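Long-range contacts in laccase (PDB 4F7K), which probably catalyses the copper-dependent oxidation of phenolic and related substrates with reduction of molecular oxygen to water, as laccases of the multicopper oxidase family do: residues Leu6-Val11 / Ile47-Gln52; Gly56-Trp61 / Met76-Val81; Val208-Gly213 / Arg232-Ala237. One frame throughout, in Å; residues are numbered along the deposited sequence.

Interaction 1. Residues Leu6-Val11 / Ile47-Gln52; sequences LVAQPV and IRFQNQ
Phe49 sets CG anti to its backbone N (chi1 177°), a torsion that turns the ring back toward 6-11 and brings its edge to Ala8, whose CB lies near the ring plane, 3.6 Å from Phe49 CE1. The parallel bridge between Leu6 and Phe49 places both of their side chains on this same face of the sheet. Leu6 runs alongside Ile47 there, both pointing the same way, with Leu6 CB 3.9 Å from Ile47 CG2. Phe28 adds to this cluster from the next strand, while Val59 and Trp61 close over it from strand 59-62. Since 59-62 belongs to a different sheet, this face looks into the core of a beta sandwich, consistent with the first cupredoxin domain of a multicopper oxidase. The segment axes diverge by 19°, and the bonding follows the parallel scheme. Leu6 straddles Phe49: its N reaches Arg48 O at 2.8 Å, and its O receives Gln50 N at 2.9 Å, both bonds fairly straight. Ala8 straddles Asn51 likewise, its N meeting Gln50 O at 3.0 Å and its O taking Gln52 N at 2.8 Å, but these two bonds are more bent at the hydrogen. On the more exposed face Val7 makes aliphatic contacts, with CG1 at 4.0 Å from Gln50 CB and 3.5 Å from Gln52 CG. Arg48 turns its end away from 6-11 to a salt bridge with Glu86 on strand 86-92, and Asn51 ND2 bonds Glu55 O.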
ATOM      1  N   LEU A   6      18.177   3.490   6.726  1.00 39.20           N
ATOM      2  CA  LEU A   6      17.331   3.553   5.551  1.00 35.65           C
ATOM      3  C   LEU A   6      17.739   4.796   4.768  1.00 34.68           C
ATOM      4  O   LEU A   6      17.375   5.927   5.138  1.00 33.86           O
ATOM      5  CB  LEU A   6      15.862   3.624   5.950  1.00 34.59           C
ATOM      6  CG  LEU A   6      14.825   3.617   4.839  1.00 34.10           C
ATOM      7  CD1 LEU A   6      14.842   2.300   4.005  1.00 30.15           C
ATOM      8  CD2 LEU A   6      13.458   3.860   5.437  1.00 32.08           C
ATOM      9  N   VAL A   7      18.538   4.591   3.719  1.00 32.22           N
ATOM     10  CA  VAL A   7      19.145   5.715   3.033  1.00 31.26           C
ATOM     11  C   VAL A   7      18.415   5.995   1.745  1.00 29.46           C
ATOM     12  O   VAL A   7      18.450   5.171   0.846  1.00 29.00           O
ATOM     13  CB  VAL A   7      20.651   5.499   2.736  1.00 32.48           C
ATOM     14  CG1 VAL A   7      21.286   6.824   2.318  1.00 30.86           C
ATOM     15  CG2 VAL A   7      21.401   4.911   3.989  1.00 33.10           C
ATOM     16  N   ALA A   8      17.727   7.131   1.680  1.00 27.59           N
ATOM     17  CA  ALA A   8      17.122   7.595   0.428  1.00 27.47           C
ATOM     18  C   ALA A   8      18.273   8.118  -0.471  1.00 27.78           C
ATOM     19  O   ALA A   8      19.024   9.010  -0.058  1.00 29.41           O
ATOM     20  CB  ALA A   8      16.047   8.676   0.705  1.00 26.92           C
ATOM     21  N   GLN A   9      18.481   7.500  -1.634  1.00 26.63           N
ATOM     22  CA  GLN A   9      19.616   7.870  -2.504  1.00 27.57           C
ATOM     23  C   GLN A   9      19.380   7.592  -3.993  1.00 26.15           C
ATOM     24  O   GLN A   9      18.474   6.851  -4.340  1.00 24.82           O
ATOM     25  CB  GLN A   9      20.903   7.135  -2.071  1.00 28.01           C
ATOM     26  CG  GLN A   9      20.655   5.604  -1.974  1.00 31.78           C
ATOM     27  CD  GLN A   9      21.769   4.859  -1.345  1.00 34.00           C
ATOM     28  OE1 GLN A   9      22.791   5.444  -0.924  1.00 39.79           O
ATOM     29  NE2 GLN A   9      21.613   3.563  -1.281  1.00 29.44           N
ATOM     30  N   PRO A  10      20.243   8.157  -4.881  1.00 26.83           N
ATOM     31  CA  PRO A  10      20.136   7.736  -6.287  1.00 26.60           C
ATOM     32  C   PRO A  10      20.469   6.252  -6.423  1.00 26.23           C
ATOM     33  O   PRO A  10      21.380   5.756  -5.782  1.00 27.70           O
ATOM     34  CB  PRO A  10      21.194   8.573  -7.015  1.00 27.54           C
ATOM     35  CG  PRO A  10      21.421   9.805  -6.058  1.00 29.19           C
ATOM     36  CD  PRO A  10      21.253   9.205  -4.659  1.00 27.03           C
ATOM     37  N   VAL A  11      19.762   5.554  -7.289  1.00 24.97           N
ATOM     38  CA  VAL A  11      19.963   4.135  -7.459  1.00 25.00           C
ATOM     39  C   VAL A  11      19.610   3.837  -8.901  1.00 26.56           C
ATOM     40  O   VAL A  11      19.179   4.738  -9.634  1.00 25.95           O
ATOM     41  CB  VAL A  11      18.947   3.373  -6.569  1.00 24.39           C
ATOM     42  CG1 VAL A  11      19.124   3.798  -5.067  1.00 21.78           C
ATOM     43  CG2 VAL A  11      17.483   3.638  -7.107  1.00 20.11           C
ATOM     44  N   ILE A  47      14.398   2.753  13.057  1.00 41.84           N
ATOM     45  CA  ILE A  47      14.858   3.060  11.699  1.00 39.32           C
ATOM     46  C   ILE A  47      15.607   4.396  11.663  1.00 39.25           C
ATOM     47  O   ILE A  47      15.062   5.424  12.066  1.00 40.49           O
ATOM     48  CB  ILE A  47      13.640   3.057  10.737  1.00 38.04           C
ATOM     49  CG1 ILE A  47      13.091   1.630  10.644  1.00 39.22           C
ATOM     50  CG2 ILE A  47      13.996   3.596   9.326  1.00 36.21           C
ATOM     51  CD1 ILE A  47      11.543   1.510  10.391  1.00 41.66           C
ATOM     52  N   ARG A  48      16.869   4.378  11.229  1.00 38.32           N
ATOM     53  CA  ARG A  48      17.607   5.621  11.031  1.00 38.69           C
ATOM     54  C   ARG A  48      17.516   6.043   9.540  1.00 36.60           C
ATOM     55  O   ARG A  48      18.234   5.515   8.693  1.00 35.06           O
ATOM     56  CB  ARG A  48      19.052   5.518  11.551  1.00 40.14           C
ATOM     57  CG  ARG A  48      19.856   6.845  11.528  1.00 43.57           C
ATOM     58  CD  ARG A  48      21.317   6.676  12.010  1.00 50.41           C
ATOM     59  NE  ARG A  48      22.239   7.632  11.375  1.00 56.88           N
ATOM     60  CZ  ARG A  48      23.479   7.938  11.804  1.00 61.15           C
ATOM     61  NH1 ARG A  48      23.994   7.392  12.912  1.00 62.26           N
ATOM     62  NH2 ARG A  48      24.219   8.817  11.123  1.00 61.60           N
ATOM     63  N   PHE A  49      16.604   6.979   9.260  1.00 35.25           N
ATOM     64  CA  PHE A  49      16.450   7.581   7.944  1.00 33.56           C
ATOM     65  C   PHE A  49      17.567   8.574   7.632  1.00 34.66           C
ATOM     66  O   PHE A  49      17.828   9.483   8.420  1.00 35.91           O
ATOM     67  CB  PHE A  49      15.100   8.292   7.814  1.00 32.61           C
ATOM     68  CG  PHE A  49      14.896   8.996   6.490  1.00 31.76           C
ATOM     69  CD1 PHE A  49      14.983   8.300   5.272  1.00 30.17           C
ATOM     70  CD2 PHE A  49      14.592  10.339   6.458  1.00 30.54           C
ATOM     71  CE1 PHE A  49      14.761   8.958   4.034  1.00 29.66           C
ATOM     72  CE2 PHE A  49      14.366  11.015   5.236  1.00 31.85           C
ATOM     73  CZ  PHE A  49      14.474  10.324   4.013  1.00 28.69           C
ATOM     74  N   GLN A  50      18.187   8.400   6.470  1.00 33.58           N
ATOM     75  CA  GLN A  50      19.272   9.259   6.000  1.00 35.77           C
ATOM     76  C   GLN A  50      18.935   9.838   4.617  1.00 34.35           C
ATOM     77  O   GLN A  50      18.718   9.092   3.676  1.00 32.67           O
ATOM     78  CB  GLN A  50      20.567   8.463   5.874  1.00 37.04           C
ATOM     79  CG  GLN A  50      21.061   7.846   7.143  1.00 42.59           C
ATOM     80  CD  GLN A  50      22.187   8.643   7.720  1.00 52.07           C
ATOM     81  OE1 GLN A  50      22.344   9.849   7.423  1.00 55.11           O
ATOM     82  NE2 GLN A  50      23.001   7.989   8.535  1.00 54.36           N
ATOM     83  N   ASN A  51      18.928  11.161   4.512  1.00 34.99           N
ATOM     84  CA  ASN A  51      18.547  11.855   3.274  1.00 34.86           C
ATOM     85  C   ASN A  51      19.747  12.123   2.347  1.00 35.14           C
ATOM     86  O   ASN A  51      20.514  13.074   2.570  1.00 36.34           O
ATOM     87  CB  ASN A  51      17.823  13.152   3.645  1.00 34.75           C
ATOM     88  CG  ASN A  51      17.295  13.912   2.442  1.00 35.96           C
ATOM     89  OD1 ASN A  51      17.703  13.682   1.300  1.00 34.34           O
ATOM     90  ND2 ASN A  51      16.399  14.864   2.705  1.00 36.14           N
ATOM     91  N   GLN A  52      19.932  11.274   1.332  1.00 34.20           N
ATOM     92  CA  GLN A  52      20.970  11.519   0.301  1.00 35.16           C
ATOM     93  C   GLN A  52      20.353  11.848  -1.067  1.00 34.83           C
ATOM     94  O   GLN A  52      20.871  11.428  -2.101  1.00 34.58           O
ATOM     95  CB  GLN A  52      21.934  10.330   0.142  1.00 34.10           C
ATOM     96  CG  GLN A  52      22.656   9.920   1.427  1.00 36.05           C
ATOM     97  CD  GLN A  52      23.730   8.852   1.201  1.00 38.07           C
ATOM     98  OE1 GLN A  52      23.764   8.173   0.161  1.00 38.15           O
ATOM     99  NE2 GLN A  52      24.607   8.694   2.176  1.00 40.46           N
TER

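Interaction 2. Residues Gly56-Trp61 / Met76-Val81; sequences GSAVHW and MTQDVV
Ser57 and Val81 form the tight part of this contact, gripping each other by both backbone polar groups. Val81 N gives a hydrogen bond to Ser57 O at 2.8 Å, and Ser57 N gives one to Val81 O at 2.9 Å. The Val81 side chain adds to the crowding: its CB sits 3.1 Å from Ser57 O, with CG2 close by. Val81 O is gripped twice, since Asn51 ND2 also bonds it. The reciprocal pair defines an antiparallel bridge of the hydrogen-bonded type. It stays a single bridge: 76-81 forms no regular strand, and the touching parts run 126° apart. The bridge pins the loop between strands 59-62 and 86-92 to the residues leading into strand 59-62. That strand carries a His-X-His motif, the kind that supplies copper ligands in multicopper oxidases; the His60 ring stacks on that of His356.

Toward the partly exposed end the side-chain packing comes from one Val80 methyl. Val80 CG2 lies 3.5 Å from Ser57 N and 3.7 Å from Gly56 CA, where a beta carbon would run into it. Gly56 CA also makes a CA-H...O contact with Val81 O at 3.4 Å. Just beyond, Asp79 is exposed and leads its carboxylate away. On the buried side the fit is looser than at the bridge: Ala58 CB touches the Gln78 amide, 3.9 Å from NE2. That amide is fixed by two bonds, NE2 to Asp79 O at 2.9 Å, lying in the amide plane, and OE1 to Tyr89 OH.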
ATOM      1  N   GLY A  56      14.588  18.225   0.647  1.00 41.09           N
ATOM      2  CA  GLY A  56      13.794  17.927   1.832  1.00 40.79           C
ATOM      3  C   GLY A  56      13.055  16.606   1.654  1.00 39.34           C
ATOM      4  O   GLY A  56      12.653  16.269   0.546  1.00 38.25           O
ATOM      5  N   SER A  57      12.923  15.832   2.731  1.00 38.36           N
ATOM      6  CA  SER A  57      12.226  14.558   2.647  1.00 36.24           C
ATOM      7  C   SER A  57      11.776  14.096   4.019  1.00 36.08           C
ATOM      8  O   SER A  57      12.094  14.732   5.030  1.00 38.30           O
ATOM      9  CB  SER A  57      13.100  13.488   2.012  1.00 35.16           C
ATOM     10  OG  SER A  57      12.273  12.407   1.627  1.00 34.36           O
ATOM     11  N   ALA A  58      11.011  13.013   4.032  1.00 33.53           N
ATOM     12  CA  ALA A  58      10.559  12.343   5.237  1.00 33.63           C
ATOM     13  C   ALA A  58       9.870  11.070   4.778  1.00 31.25           C
ATOM     14  O   ALA A  58       9.583  10.940   3.572  1.00 29.20           O
ATOM     15  CB  ALA A  58       9.592  13.241   6.049  1.00 34.59           C
ATOM     16  N   VAL A  59       9.631  10.132   5.714  1.00 30.20           N
ATOM     17  CA  VAL A  59       9.055   8.834   5.383  1.00 28.59           C
ATOM     18  C   VAL A  59       7.711   8.590   6.096  1.00 30.79           C
ATOM     19  O   VAL A  59       7.610   8.777   7.310  1.00 29.94           O
ATOM     20  CB  VAL A  59      10.023   7.681   5.683  1.00 29.93           C
ATOM     21  CG1 VAL A  59       9.395   6.340   5.256  1.00 26.42           C
ATOM     22  CG2 VAL A  59      11.379   7.876   4.923  1.00 28.92           C
ATOM     23  N   HIS A  60       6.680   8.223   5.320  1.00 29.97           N
ATOM     24  CA  HIS A  60       5.377   7.849   5.869  1.00 30.53           C
ATOM     25  C   HIS A  60       5.271   6.322   5.925  1.00 30.12           C
ATOM     26  O   HIS A  60       5.626   5.637   4.984  1.00 30.12           O
ATOM     27  CB  HIS A  60       4.223   8.466   5.068  1.00 29.55           C
ATOM     28  CG  HIS A  60       2.869   8.063   5.555  1.00 33.08           C
ATOM     29  ND1 HIS A  60       2.487   8.192   6.875  1.00 36.28           N
ATOM     30  CD2 HIS A  60       1.799   7.542   4.904  1.00 33.49           C
ATOM     31  CE1 HIS A  60       1.249   7.747   7.025  1.00 36.43           C
ATOM     32  NE2 HIS A  60       0.803   7.360   5.843  1.00 37.44           N
ATOM     33  N   TRP A  61       4.822   5.800   7.054  1.00 30.80           N
ATOM     34  CA  TRP A  61       4.622   4.376   7.238  1.00 29.90           C
ATOM     35  C   TRP A  61       3.126   4.171   7.004  1.00 30.48           C
ATOM     36  O   TRP A  61       2.309   4.436   7.879  1.00 32.22           O
ATOM     37  CB  TRP A  61       5.125   3.925   8.638  1.00 29.95           C
ATOM     38  CG  TRP A  61       6.397   4.619   8.953  1.00 30.15           C
ATOM     39  CD1 TRP A  61       6.538   5.826   9.573  1.00 30.88           C
ATOM     40  CD2 TRP A  61       7.721   4.222   8.539  1.00 29.12           C
ATOM     41  NE1 TRP A  61       7.867   6.185   9.623  1.00 31.05           N
ATOM     42  CE2 TRP A  61       8.613   5.225   8.984  1.00 30.48           C
ATOM     43  CE3 TRP A  61       8.236   3.095   7.879  1.00 27.33           C
ATOM     44  CZ2 TRP A  61       9.997   5.159   8.754  1.00 29.71           C
ATOM     45  CZ3 TRP A  61       9.621   3.010   7.671  1.00 30.36           C
ATOM     46  CH2 TRP A  61      10.481   4.046   8.100  1.00 30.42           C
ATOM     47  N   MET A  76       3.707  19.131  10.200  1.00 51.66           N
ATOM     48  CA  MET A  76       2.600  18.684  11.022  1.00 53.04           C
ATOM     49  C   MET A  76       3.080  17.755  12.130  1.00 52.98           C
ATOM     50  O   MET A  76       2.678  17.883  13.284  1.00 54.71           O
ATOM     51  CB  MET A  76       1.568  17.957  10.166  1.00 52.10           C
ATOM     52  CG  MET A  76       0.518  17.221  10.981  1.00 55.12           C
ATOM     53  SD  MET A  76      -1.122  17.415  10.276  1.00 62.53           S
ATOM     54  CE  MET A  76      -1.292  19.171  10.539  1.00 65.32           C
ATOM     55  N   THR A  77       3.937  16.808  11.771  1.00 50.18           N
ATOM     56  CA  THR A  77       4.304  15.774  12.716  1.00 49.86           C
ATOM     57  C   THR A  77       5.803  15.850  13.021  1.00 49.50           C
ATOM     58  O   THR A  77       6.255  15.361  14.058  1.00 49.58           O
ATOM     59  CB  THR A  77       3.866  14.408  12.152  1.00 48.26           C
ATOM     60  OG1 THR A  77       3.233  13.659  13.182  1.00 52.03           O
ATOM     61  CG2 THR A  77       5.016  13.640  11.532  1.00 43.51           C
ATOM     62  N   GLN A  78       6.545  16.483  12.101  1.00 47.97           N
ATOM     63  CA  GLN A  78       7.980  16.712  12.228  1.00 48.26           C
ATOM     64  C   GLN A  78       8.429  17.874  11.338  1.00 48.31           C
ATOM     65  O   GLN A  78       7.693  18.335  10.477  1.00 47.31           O
ATOM     66  CB  GLN A  78       8.787  15.456  11.855  1.00 45.77           C
ATOM     67  CG  GLN A  78       8.502  14.929  10.455  1.00 44.51           C
ATOM     68  CD  GLN A  78       9.441  13.809  10.029  1.00 42.97           C
ATOM     69  OE1 GLN A  78       9.055  12.649  10.033  1.00 42.77           O
ATOM     70  NE2 GLN A  78      10.687  14.157   9.665  1.00 40.26           N
ATOM     71  N   ASP A  79       9.647  18.349  11.573  1.00 49.42           N
ATOM     72  CA  ASP A  79      10.336  19.154  10.589  1.00 49.82           C
ATOM     73  C   ASP A  79      10.691  18.236   9.420  1.00 47.44           C
ATOM     74  O   ASP A  79      10.974  17.050   9.614  1.00 46.50           O
ATOM     75  CB  ASP A  79      11.613  19.736  11.191  1.00 51.25           C
ATOM     76  CG  ASP A  79      11.332  20.656  12.374  1.00 56.03           C
ATOM     77  OD1 ASP A  79      10.257  21.302  12.371  1.00 54.97           O
ATOM     78  OD2 ASP A  79      12.185  20.724  13.299  1.00 59.16           O
ATOM     79  N   VAL A  80      10.674  18.792   8.216  1.00 46.61           N
ATOM     80  CA  VAL A  80      11.237  18.140   7.051  1.00 44.76           C
ATOM     81  C   VAL A  80      12.694  17.724   7.342  1.00 44.71           C
ATOM     82  O   VAL A  80      13.397  18.382   8.110  1.00 46.12           O
ATOM     83  CB  VAL A  80      11.131  19.080   5.828  1.00 45.04           C
ATOM     84  CG1 VAL A  80      12.146  20.240   5.939  1.00 47.80           C
ATOM     85  CG2 VAL A  80      11.273  18.317   4.515  1.00 43.01           C
ATOM     86  N   VAL A  81      13.130  16.610   6.765  1.00 42.83           N
ATOM     87  CA  VAL A  81      14.511  16.178   6.894  1.00 42.76           C
ATOM     88  C   VAL A  81      15.289  16.830   5.763  1.00 43.06           C
ATOM     89  O   VAL A  81      15.098  16.502   4.589  1.00 42.36           O
ATOM     90  CB  VAL A  81      14.626  14.626   6.851  1.00 41.37           C
ATOM     91  CG1 VAL A  81      16.070  14.165   7.103  1.00 40.46           C
ATOM     92  CG2 VAL A  81      13.682  14.003   7.876  1.00 40.38           C
TER

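Interaction 3. Residues Val208-Gly213 / Arg232-Ala237; sequences VVALDG and RADIIA
Asp212 and Arg232 set carboxylate and guanidinium planes only 4° apart, yet the two groups lie at different levels instead of meeting in one plane. Bent at chi2 and chi3, the Arg232 chain folds back beneath its partner, so that Asp212 CA sits over one guanidinium face, 3.6 Å from Arg232 CZ. The charges therefore make a long salt bridge, Asp212 OD1 to Arg232 NH1 at 3.7 Å, with no N-H aimed at the oxygen. OD1 is directed instead at the backbone, where it takes Arg232 N at 2.9 Å in an almost straight bond (175° at the hydrogen). Asp212 N completes the clasp by reaching Arg232 O at 3.0 Å. Each charge has a second mate: Arg373 NH1 also bridges to the same OD1, and Asp374 OD2 to Arg232 NH2. With Asp212 replaced by an alanine, Arg232 N is likely to lose its side-chain acceptor and Arg373 this carboxylate partner.

Farther along, apolar groups meet in several attitudes. Leu211 swings CD2 to within 3.7 Å of Ala233 CB, and Val208 crosses Ile235 obliquely on the same face. Val209 stands at about a right angle to Ile236, with CG2 3.8 Å from Ile236 CD1. The beta carbons of Ala210 and Asp234 face each other, while the Asp234 carboxylate leads to a salt bridge with Arg185 and a hydrogen bond with Thr98.

Two backbone bonds show how the register slips: Val209 N reaches Asp234 O at 2.8 Å, and Asp234 N reaches Ala210 O at 2.9 Å. Two residues thus oppose one, the signature of a classic beta bulge, here between antiparallel strands of what is probably the second cupredoxin domain.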
ATOM      1  N   VAL A 208      -8.680 -14.291  -0.877  1.00 47.76           N
ATOM      2  CA  VAL A 208      -8.311 -13.061  -0.178  1.00 45.85           C
ATOM      3  C   VAL A 208      -8.528 -13.257   1.325  1.00 46.80           C
ATOM      4  O   VAL A 208      -9.629 -13.514   1.739  1.00 49.34           O
ATOM      5  CB  VAL A 208      -9.143 -11.836  -0.646  1.00 45.07           C
ATOM      6  CG1 VAL A 208      -8.710 -10.591   0.102  1.00 44.50           C
ATOM      7  CG2 VAL A 208      -8.973 -11.597  -2.154  1.00 45.03           C
ATOM      8  N   VAL A 209      -7.477 -13.100   2.121  1.00 45.52           N
ATOM      9  CA  VAL A 209      -7.569 -13.236   3.569  1.00 47.32           C
ATOM     10  C   VAL A 209      -7.373 -11.936   4.361  1.00 46.80           C
ATOM     11  O   VAL A 209      -7.690 -11.902   5.555  1.00 49.52           O
ATOM     12  CB  VAL A 209      -6.610 -14.322   4.103  1.00 47.94           C
ATOM     13  CG1 VAL A 209      -6.978 -15.676   3.502  1.00 47.65           C
ATOM     14  CG2 VAL A 209      -5.122 -13.931   3.779  1.00 45.37           C
ATOM     15  N   ALA A 210      -6.855 -10.890   3.718  1.00 44.47           N
ATOM     16  CA  ALA A 210      -6.750  -9.559   4.347  1.00 43.80           C
ATOM     17  C   ALA A 210      -6.827  -8.411   3.339  1.00 41.17           C
ATOM     18  O   ALA A 210      -6.496  -8.581   2.165  1.00 39.58           O
ATOM     19  CB  ALA A 210      -5.445  -9.442   5.173  1.00 43.08           C
ATOM     20  N   LEU A 211      -7.281  -7.251   3.803  1.00 40.91           N
ATOM     21  CA  LEU A 211      -7.176  -6.023   3.007  1.00 39.03           C
ATOM     22  C   LEU A 211      -6.534  -4.914   3.836  1.00 38.31           C
ATOM     23  O   LEU A 211      -6.895  -4.716   5.015  1.00 38.65           O
ATOM     24  CB  LEU A 211      -8.528  -5.575   2.451  1.00 39.97           C
ATOM     25  CG  LEU A 211      -9.339  -6.620   1.669  1.00 41.41           C
ATOM     26  CD1 LEU A 211     -10.816  -6.230   1.595  1.00 41.58           C
ATOM     27  CD2 LEU A 211      -8.768  -6.843   0.272  1.00 35.72           C
ATOM     28  N   ASP A 212      -5.586  -4.199   3.216  1.00 35.15           N
ATOM     29  CA  ASP A 212      -4.901  -3.096   3.891  1.00 34.85           C
ATOM     30  C   ASP A 212      -4.319  -3.497   5.265  1.00 35.90           C
ATOM     31  O   ASP A 212      -4.393  -2.753   6.247  1.00 36.60           O
ATOM     32  CB  ASP A 212      -5.812  -1.883   3.993  1.00 35.83           C
ATOM     33  CG  ASP A 212      -6.169  -1.297   2.615  1.00 36.11           C
ATOM     34  OD1 ASP A 212      -5.669  -1.802   1.591  1.00 35.62           O
ATOM     35  OD2 ASP A 212      -6.944  -0.324   2.564  1.00 34.23           O
ATOM     36  N   GLY A 213      -3.736  -4.681   5.326  1.00 35.53           N
ATOM     37  CA  GLY A 213      -3.121  -5.134   6.573  1.00 38.37           C
ATOM     38  C   GLY A 213      -4.118  -5.653   7.590  1.00 42.17           C
ATOM     39  O   GLY A 213      -3.716  -6.077   8.661  1.00 44.27           O
ATOM     40  N   ARG A 232      -3.749  -2.725  -0.380  1.00 32.20           N
ATOM     41  CA  ARG A 232      -3.133  -4.041  -0.297  1.00 32.30           C
ATOM     42  C   ARG A 232      -4.208  -5.109  -0.221  1.00 34.46           C
ATOM     43  O   ARG A 232      -5.320  -4.867   0.326  1.00 36.00           O
ATOM     44  CB  ARG A 232      -2.276  -4.132   0.969  1.00 33.08           C
ATOM     45  CG  ARG A 232      -0.909  -3.554   0.834  1.00 31.43           C
ATOM     46  CD  ARG A 232      -0.827  -2.118   1.321  1.00 31.91           C
ATOM     47  NE  ARG A 232      -1.063  -2.044   2.750  1.00 35.61           N
ATOM     48  CZ  ARG A 232      -1.864  -1.165   3.337  1.00 35.67           C
ATOM     49  NH1 ARG A 232      -2.466  -0.233   2.616  1.00 33.29           N
ATOM     50  NH2 ARG A 232      -2.037  -1.203   4.661  1.00 36.98           N
ATOM     51  N   ALA A 233      -3.891  -6.296  -0.737  1.00 33.50           N
ATOM     52  CA  ALA A 233      -4.705  -7.453  -0.441  1.00 35.79           C
ATOM     53  C   ALA A 233      -3.775  -8.629  -0.204  1.00 36.33           C
ATOM     54  O   ALA A 233      -2.840  -8.818  -0.963  1.00 35.22           O
ATOM     55  CB  ALA A 233      -5.696  -7.760  -1.539  1.00 34.74           C
ATOM     56  N   ASP A 234      -4.025  -9.391   0.862  1.00 37.52           N
ATOM     57  CA  ASP A 234      -3.303 -10.648   1.099  1.00 39.17           C
ATOM     58  C   ASP A 234      -4.084 -11.838   0.514  1.00 40.19           C
ATOM     59  O   ASP A 234      -5.274 -11.968   0.716  1.00 42.05           O
ATOM     60  CB  ASP A 234      -3.074 -10.887   2.611  1.00 40.21           C
ATOM     61  CG  ASP A 234      -1.779 -10.272   3.128  1.00 41.32           C
ATOM     62  OD1 ASP A 234      -1.212  -9.351   2.477  1.00 42.31           O
ATOM     63  OD2 ASP A 234      -1.300 -10.721   4.194  1.00 42.53           O
ATOM     64  N   ILE A 235      -3.394 -12.716  -0.190  1.00 40.06           N
ATOM     65  CA  ILE A 235      -4.010 -13.888  -0.770  1.00 41.32           C
ATOM     66  C   ILE A 235      -3.268 -15.138  -0.311  1.00 42.89           C
ATOM     67  O   ILE A 235      -2.042 -15.218  -0.378  1.00 40.51           O
ATOM     68  CB  ILE A 235      -4.057 -13.805  -2.304  1.00 41.20           C
ATOM     69  CG1 ILE A 235      -5.210 -12.875  -2.722  1.00 41.27           C
ATOM     70  CG2 ILE A 235      -4.225 -15.192  -2.940  1.00 42.70           C
ATOM     71  CD1 ILE A 235      -5.014 -12.162  -3.978  1.00 41.63           C
ATOM     72  N   ILE A 236      -4.022 -16.117   0.196  1.00 45.14           N
ATOM     73  CA  ILE A 236      -3.408 -17.400   0.369  1.00 47.03           C
ATOM     74  C   ILE A 236      -4.045 -18.334  -0.642  1.00 48.79           C
ATOM     75  O   ILE A 236      -5.262 -18.379  -0.782  1.00 50.62           O
ATOM     76  CB  ILE A 236      -3.517 -17.891   1.824  1.00 49.44           C
ATOM     77  CG1 ILE A 236      -2.622 -17.006   2.710  1.00 48.20           C
ATOM     78  CG2 ILE A 236      -3.133 -19.355   1.915  1.00 49.60           C
ATOM     79  CD1 ILE A 236      -3.000 -17.070   4.215  1.00 51.49           C
ATOM     80  N   ALA A 237      -3.208 -19.076  -1.349  1.00 48.59           N
ATOM     81  CA  ALA A 237      -3.684 -19.944  -2.389  1.00 49.89           C
ATOM     82  C   ALA A 237      -2.702 -21.079  -2.599  1.00 51.33           C
ATOM     83  O   ALA A 237      -1.542 -21.004  -2.175  1.00 49.81           O
ATOM     84  CB  ALA A 237      -3.898 -19.156  -3.685  1.00 48.09           C
TER

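From the N terminus, interaction 1 comes first: strand 4-13 pairs with strand 44-51 across a 35-residue connection that includes strands 23-28 and 37-40. Interaction 2 follows directly and closes the 14-residue link between 56-61 and 76-81. Much later, interaction 3 closes 18 residues, joining strand 204-211 to strand 232-239 in a beta sheet that also holds 214-220 from between them. All three are in series, none nested or crossing. The first two nevertheless touch: Ile47 CD1 packs on Trp61 CH2 at 3.6 Å, joining the beta sheet of 4-13 and 44-51 to that of 59-62. Interaction 3 lies across the chain's centre, its nearest atoms about 8 Å from interaction 2.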